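Local coordinates for coelenterazine-binding protein with bound coelenterazine (Renilla muelleri, PDB 2HQ8) that binds the luciferin coelenterazine and, once calcium is bound, makes it available for the light-emitting reaction with luciferase and oxygen, at residues I31-Y36 and E60-A65. Residues are numbered along the deposited sequence; the frame is centred on the assembly and turned at random.
With CA (calcium ion), chain D.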
ATOM      1  N   ILE A  31     -13.573   2.247   3.278  1.00 16.23           N
ATOM      2  CA  ILE A  31     -12.330   3.004   3.278  1.00 16.81           C
ATOM      3  C   ILE A  31     -12.694   4.468   3.581  1.00 15.51           C
ATOM      4  O   ILE A  31     -13.538   5.041   2.895  1.00 16.04           O
ATOM      5  CB  ILE A  31     -11.647   2.957   1.891  1.00 16.74           C
ATOM      6  CG1 ILE A  31     -11.275   1.523   1.485  1.00 20.92           C
ATOM      7  CG2 ILE A  31     -10.404   3.910   1.864  1.00 18.55           C
ATOM      8  CD1 ILE A  31     -10.570   0.741   2.563  1.00 24.79           C
ATOM      9  N   SER A  32     -12.031   5.037   4.587  1.00 15.33           N
ATOM     10  CA  SER A  32     -12.225   6.402   5.051  1.00 16.12           C
ATOM     11  C   SER A  32     -10.912   6.961   5.621  1.00 15.61           C
ATOM     12  O   SER A  32      -9.895   6.216   5.821  1.00 12.06           O
ATOM     13  CB  SER A  32     -13.365   6.447   6.084  1.00 14.04           C
ATOM     14  OG  SER A  32     -12.995   5.871   7.339  1.00 16.35           O
ATOM     15  N   ARG A  33     -10.907   8.261   5.917  1.00 15.34           N
ATOM     16  CA  ARG A  33      -9.686   8.827   6.488  1.00 15.69           C
ATOM     17  C   ARG A  33      -9.311   8.205   7.828  1.00 15.84           C
ATOM     18  O   ARG A  33      -8.140   8.161   8.169  1.00 16.56           O
ATOM     19  CB  ARG A  33      -9.804  10.338   6.596  1.00 17.11           C
ATOM     20  CG  ARG A  33     -10.801  10.824   7.617  1.00 16.69           C
ATOM     21  CD  ARG A  33     -11.025  12.350   7.438  1.00 19.89           C
ATOM     22  NE  ARG A  33      -9.860  13.164   7.791  1.00 19.97           N
ATOM     23  CZ  ARG A  33      -9.042  13.788   6.935  1.00 21.28           C
ATOM     24  NH1 ARG A  33      -9.183  13.674   5.633  1.00 20.80           N
ATOM     25  NH2 ARG A  33      -8.049  14.534   7.407  1.00 22.86           N
ATOM     26  N   GLU A  34     -10.309   7.729   8.583  1.00 16.12           N
ATOM     27  CA  GLU A  34     -10.083   6.980   9.820  1.00 16.70           C
ATOM     28  C   GLU A  34      -9.112   5.810   9.637  1.00 15.83           C
ATOM     29  O   GLU A  34      -8.289   5.553  10.544  1.00 14.94           O
ATOM     30  CB  GLU A  34     -11.408   6.453  10.375  1.00 17.65           C
ATOM     31  CG  GLU A  34     -12.346   7.584  10.966  1.00 18.45           C
ATOM     32  CD  GLU A  34     -13.186   8.363   9.929  1.00 21.14           C
ATOM     33  OE1 GLU A  34     -13.224   8.042   8.732  1.00 16.98           O
ATOM     34  OE2 GLU A  34     -13.808   9.352  10.347  1.00 22.25           O
ATOM     35  N   ASP A  35      -9.240   5.099   8.506  1.00 14.79           N
ATOM     36  CA  ASP A  35      -8.294   4.017   8.123  1.00 14.16           C
ATOM     37  C   ASP A  35      -6.845   4.521   7.984  1.00 14.85           C
ATOM     38  O   ASP A  35      -5.917   3.944   8.559  1.00 15.35           O
ATOM     39  CB  ASP A  35      -8.731   3.309   6.827  1.00 13.23           C
ATOM     40  CG  ASP A  35     -10.066   2.615   6.976  1.00 12.95           C
ATOM     41  OD1 ASP A  35     -10.178   1.778   7.900  1.00 13.50           O
ATOM     42  OD2 ASP A  35     -11.003   2.893   6.183  1.00 14.10           O
ATOM     43  N   TYR A  36      -6.661   5.546   7.167  1.00 14.57           N
ATOM     44  CA  TYR A  36      -5.339   6.173   7.036  1.00 15.52           C
ATOM     45  C   TYR A  36      -4.780   6.612   8.364  1.00 15.71           C
ATOM     46  O   TYR A  36      -3.610   6.371   8.646  1.00 14.23           O
ATOM     47  CB  TYR A  36      -5.359   7.315   5.993  1.00 15.75           C
ATOM     48  CG  TYR A  36      -5.411   6.738   4.608  1.00 17.89           C
ATOM     49  CD1 TYR A  36      -6.601   6.206   4.097  1.00 14.97           C
ATOM     50  CD2 TYR A  36      -4.267   6.663   3.811  1.00 19.79           C
ATOM     51  CE1 TYR A  36      -6.664   5.631   2.860  1.00 18.25           C
ATOM     52  CE2 TYR A  36      -4.329   6.102   2.532  1.00 20.79           C
ATOM     53  CZ  TYR A  36      -5.541   5.587   2.074  1.00 21.08           C
ATOM     54  OH  TYR A  36      -5.622   5.005   0.842  1.00 22.66           O
ATOM     55  N   GLU A  60       1.107  12.992   7.570  1.00 19.73           N
ATOM     56  CA  GLU A  60       1.415  12.561   6.200  1.00 20.46           C
ATOM     57  C   GLU A  60       0.337  11.623   5.684  1.00 19.31           C
ATOM     58  O   GLU A  60      -0.107  11.753   4.558  1.00 20.22           O
ATOM     59  CB  GLU A  60       2.789  11.897   6.134  1.00 19.70           C
ATOM     60  CG  GLU A  60       3.962  12.886   6.083  1.00 24.14           C
ATOM     61  CD  GLU A  60       5.295  12.195   6.312  1.00 24.65           C
ATOM     62  OE1 GLU A  60       5.497  11.118   5.720  1.00 26.53           O
ATOM     63  OE2 GLU A  60       6.125  12.733   7.105  1.00 31.92           O
ATOM     64  N   PHE A  61      -0.086  10.671   6.513  1.00 18.26           N
ATOM     65  CA  PHE A  61      -1.119   9.737   6.081  1.00 17.48           C
ATOM     66  C   PHE A  61      -2.440  10.450   5.812  1.00 17.40           C
ATOM     67  O   PHE A  61      -3.122  10.132   4.856  1.00 16.12           O
ATOM     68  CB  PHE A  61      -1.306   8.627   7.097  1.00 16.59           C
ATOM     69  CG  PHE A  61      -0.389   7.467   6.859  1.00 16.69           C
ATOM     70  CD1 PHE A  61       0.914   7.494   7.337  1.00 14.89           C
ATOM     71  CD2 PHE A  61      -0.842   6.350   6.151  1.00 17.76           C
ATOM     72  CE1 PHE A  61       1.799   6.395   7.102  1.00 16.87           C
ATOM     73  CE2 PHE A  61       0.026   5.234   5.893  1.00 16.28           C
ATOM     74  CZ  PHE A  61       1.344   5.270   6.377  1.00 14.09           C
ATOM     75  N   LEU A  62      -2.758  11.430   6.650  1.00 18.79           N
ATOM     76  CA  LEU A  62      -4.000  12.188   6.481  1.00 19.50           C
ATOM     77  C   LEU A  62      -3.933  13.036   5.220  1.00 20.18           C
ATOM     78  O   LEU A  62      -4.954  13.232   4.573  1.00 19.69           O
ATOM     79  CB  LEU A  62      -4.303  13.056   7.707  1.00 20.26           C
ATOM     80  CG  LEU A  62      -4.745  12.267   8.946  1.00 20.41           C
ATOM     81  CD1 LEU A  62      -4.850  13.222  10.132  1.00 23.69           C
ATOM     82  CD2 LEU A  62      -6.025  11.450   8.735  1.00 21.01           C
ATOM     83  N   ARG A  63      -2.731  13.522   4.883  1.00 19.49           N
ATOM     84  CA  ARG A  63      -2.544  14.268   3.630  1.00 19.53           C
ATOM     85  C   ARG A  63      -2.840  13.387   2.428  1.00 17.89           C
ATOM     86  O   ARG A  63      -3.470  13.832   1.461  1.00 17.85           O
ATOM     87  CB  ARG A  63      -1.141  14.893   3.559  1.00 20.38           C
ATOM     88  CG  ARG A  63      -0.912  15.780   2.366  1.00 25.35           C
ATOM     89  CD  ARG A  63      -0.974  17.237   2.777  1.00 33.01           C
ATOM     90  NE  ARG A  63       0.302  17.714   3.313  1.00 37.47           N
ATOM     91  CZ  ARG A  63       1.333  18.115   2.568  1.00 39.48           C
ATOM     92  NH1 ARG A  63       1.273  18.083   1.237  1.00 40.54           N
ATOM     93  NH2 ARG A  63       2.439  18.535   3.160  1.00 42.01           N
ATOM     94  N   VAL A  64      -2.412  12.127   2.482  1.00 16.43           N
ATOM     95  CA  VAL A  64      -2.730  11.170   1.441  1.00 16.28           C
ATOM     96  C   VAL A  64      -4.249  10.964   1.380  1.00 15.68           C
ATOM     97  O   VAL A  64      -4.846  11.003   0.300  1.00 15.02           O
ATOM     98  CB  VAL A  64      -2.009   9.831   1.677  1.00 16.42           C
ATOM     99  CG1 VAL A  64      -2.463   8.773   0.652  1.00 17.68           C
ATOM    100  CG2 VAL A  64      -0.507  10.048   1.613  1.00 19.23           C
ATOM    101  N   ALA A  65      -4.872  10.796   2.546  1.00 15.18           N
ATOM    102  CA  ALA A  65      -6.346  10.696   2.574  1.00 15.33           C
ATOM    103  C   ALA A  65      -6.974  11.897   1.869  1.00 15.43           C
ATOM    104  O   ALA A  65      -7.852  11.743   1.023  1.00 16.37           O
ATOM    105  CB  ALA A  65      -6.851  10.572   3.983  1.00 15.49           C
TER
HETATM  106 CA    CA D 202     -12.565   1.404   7.368  1.00 15.03          CA
HETATM  107  O   HOH W   1     -13.892   3.381   7.515  1.00 16.44           O
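Tyr36 presses its ring and CB against one side of helix 51-67, meeting Phe61, Val64 and Ala65 in an apolar patch. With CG anti to the carbonyl carbon (chi1 -74°), its CE2 reaches Val64 CG1 at 3.8 Å, and CD2 stands 4.2 Å from Phe61 CD2, the two side chains crossing at about a right angle. Ala65 suits the place where the backbones run close: its lone methyl touches both Arg33 CB, 4.0 Å from Ala65 CB, and Tyr36 CB. Phe61 lays its CB against the backbone, 3.6 Å from Tyr36 O, and passes on to Ile39, Ala40 and Ile43, while beta-branched Val64 faces helix 94-111. Were Tyr36 cut back to an alanine, Val64 CG1 and Phe61 CD2 would be likely to lose the ring they pack on, leaving a gap between the helices.

At its more exposed border the contact joins a charged side chain to an apolar one. Arg33 bends at chi3 (-68°), and Leu62 CD2 lies over one face of its guanidinium, 3.9 Å from NH2; a long flexible chain can thus cover a leucine while NH1 forms a salt bridge with Asp66 and a hydrogen bond to Leu70 O.

On the far side of residues 31-36 from helix 51-67, polar bonds organise the chain. Ser32, at the N-cap position, gives its backbone N-H to Asp35 OD2 (2.9 Å) and its hydroxyl to Glu34 OE1, and accepts a bond from a calcium-bound water. Asp35 fills the last loop position, usually a glutamate, and both its oxygens lie 2.5 Å from the calcium, which it shares with Asp24, Thr26, Asp28 and Phe30 O. This is the arrangement of an EF-hand: a calcium loop ending in a bidentate carboxylate on its exiting helix, here packed against helix 51-67 from the EF-hand 2 region.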